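Local coordinates for DUF917 domain-containing protein (Chromobacterium violaceum, PDB 2O3I), which is of unknown function but belongs to the S-Me-THD-like (DUF917) family, with characteristic N-terminal and C-terminal domains, at residues L303-D306 with H311-A314. The protein carries 2 engineered substitutions. Numbering follows the deposited sequence.
Sequences LAWD and HPLA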
loop_
_atom_site.group_PDB
_atom_site.type_symbol
_atom_site.label_atom_id
_atom_site.label_comp_id
_atom_site.label_asym_id
_atom_site.label_seq_id
_atom_site.Cartn_x
_atom_site.Cartn_y
_atom_site.Cartn_z
ATOM N N LEU A 303 -29.166 -2.314 -4.914
ATOM C CA LEU A 303 -30.285 -2.617 -5.789
ATOM C C LEU A 303 -31.340 -3.466 -5.091
ATOM O O LEU A 303 -31.041 -4.209 -4.154
ATOM C CB LEU A 303 -29.817 -3.372 -7.033
ATOM C CG LEU A 303 -28.743 -2.772 -7.936
ATOM C CD1 LEU A 303 -27.360 -3.110 -7.396
ATOM C CD2 LEU A 303 -28.910 -3.346 -9.335
ATOM N N ALA A 304 -32.575 -3.340 -5.564
ATOM C CA ALA A 304 -33.701 -4.102 -5.044
ATOM C C ALA A 304 -34.427 -4.672 -6.263
ATOM O O ALA A 304 -34.874 -3.925 -7.139
ATOM C CB ALA A 304 -34.634 -3.200 -4.236
ATOM N N TRP A 305 -34.529 -5.996 -6.317
ATOM C CA TRP A 305 -35.175 -6.667 -7.438
ATOM C C TRP A 305 -36.429 -7.442 -7.079
ATOM O O TRP A 305 -36.450 -8.197 -6.107
ATOM C CB TRP A 305 -34.215 -7.656 -8.111
ATOM C CG TRP A 305 -33.176 -7.061 -9.015
ATOM C CD1 TRP A 305 -31.876 -6.766 -8.700
ATOM C CD2 TRP A 305 -33.338 -6.731 -10.399
ATOM N NE1 TRP A 305 -31.221 -6.277 -9.806
ATOM C CE2 TRP A 305 -32.095 -6.244 -10.863
ATOM C CE3 TRP A 305 -34.414 -6.802 -11.296
ATOM C CZ2 TRP A 305 -31.899 -5.828 -12.185
ATOM C CZ3 TRP A 305 -34.219 -6.390 -12.610
ATOM C CH2 TRP A 305 -32.970 -5.910 -13.041
ATOM N N ASP A 306 -37.471 -7.250 -7.882
ATOM C CA ASP A 306 -38.722 -7.976 -7.720
ATOM C C ASP A 306 -38.669 -9.031 -8.824
ATOM O O ASP A 306 -38.571 -8.693 -10.000
ATOM C CB ASP A 306 -39.934 -7.066 -7.941
ATOM C CG ASP A 306 -41.256 -7.814 -7.809
ATOM O OD1 ASP A 306 -41.423 -8.864 -8.469
ATOM O OD2 ASP A 306 -42.133 -7.350 -7.048
ATOM N N HIS A 311 -37.124 -4.592 -14.659
ATOM C CA HIS A 311 -36.347 -3.462 -14.179
ATOM C C HIS A 311 -36.310 -3.508 -12.651
ATOM O O HIS A 311 -37.249 -3.994 -12.018
ATOM C CB HIS A 311 -36.990 -2.154 -14.635
ATOM C CG HIS A 311 -38.380 -1.959 -14.118
ATOM N ND1 HIS A 311 -39.485 -2.521 -14.720
ATOM C CD2 HIS A 311 -38.841 -1.294 -13.032
ATOM C CE1 HIS A 311 -40.567 -2.212 -14.027
ATOM N NE2 HIS A 311 -40.205 -1.469 -12.998
ATOM N N PRO A 312 -35.228 -3.003 -12.037
ATOM C CA PRO A 312 -35.151 -3.028 -10.572
ATOM C C PRO A 312 -36.142 -2.077 -9.901
ATOM O O PRO A 312 -36.564 -1.083 -10.495
ATOM C CB PRO A 312 -33.697 -2.647 -10.301
ATOM C CG PRO A 312 -33.373 -1.739 -11.431
ATOM C CD PRO A 312 -34.000 -2.431 -12.620
ATOM N N LEU A 313 -36.519 -2.396 -8.666
ATOM C CA LEU A 313 -37.455 -1.571 -7.907
ATOM C C LEU A 313 -36.814 -0.235 -7.549
ATOM O O LEU A 313 -37.470 0.811 -7.566
ATOM C CB LEU A 313 -37.869 -2.285 -6.619
ATOM C CG LEU A 313 -38.840 -3.460 -6.718
ATOM C CD1 LEU A 313 -38.898 -4.172 -5.383
ATOM C CD2 LEU A 313 -40.218 -2.952 -7.113
ATOM N N ALA A 314 -35.529 -0.285 -7.214
ATOM C CA ALA A 314 -34.781 0.912 -6.857
ATOM C C ALA A 314 -33.302 0.686 -7.100
ATOM O O ALA A 314 -32.835 -0.449 -7.174
ATOM C CB ALA A 314 -35.020 1.282 -5.391
#
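Ala304, near the end of strand 301-306, exchanges two backbone hydrogen bonds with the returning chain: Leu313 N donates to Ala304 O over 2.7 Å, and Ala304 N reaches Ala314 O in a weak bond of 3.3 Å. End to end, the returning segment 311-314 runs at 125° to the strand segment 303-306.

Side chains of 303-306 meet the loop on two sides. On one, the indole of Trp305 lies beneath Pro312, whose CB sits 4.0 Å from the centroid of the six-membered ring, 10° off its normal, a CH-pi contact over the face. Pro312 CD continues this cover at 3.7 Å from Trp305 CH2. With CG beside its own backbone N (chi1 -77°), Trp305 sends its ring back to the loop although its CB starts out away from it.

Leu313 lies along Ala304 and Asp306, on the other face of the strand from the indole: its CB is 4.1 Å from Ala304 CB, while CG and CD1 pack on Asp306 CB. The Asp306 carboxylate is turned to other partners, with OD1 accepting from Ala308 N, consistent with an Asx turn at the start of the loop, and OD2 forming a salt bridge to Arg291.

At this edge of the antiparallel sheet of the C-terminal domain, the loop's return thus combines one short backbone bond, one weak one, the CH-pi contact of Pro312 on one face and the Leu313 packing on the other; Asp306 serves both chemistries, its carboxylate held by the Ala308 bond and the Arg291 salt bridge while its CB carries the leucine contact.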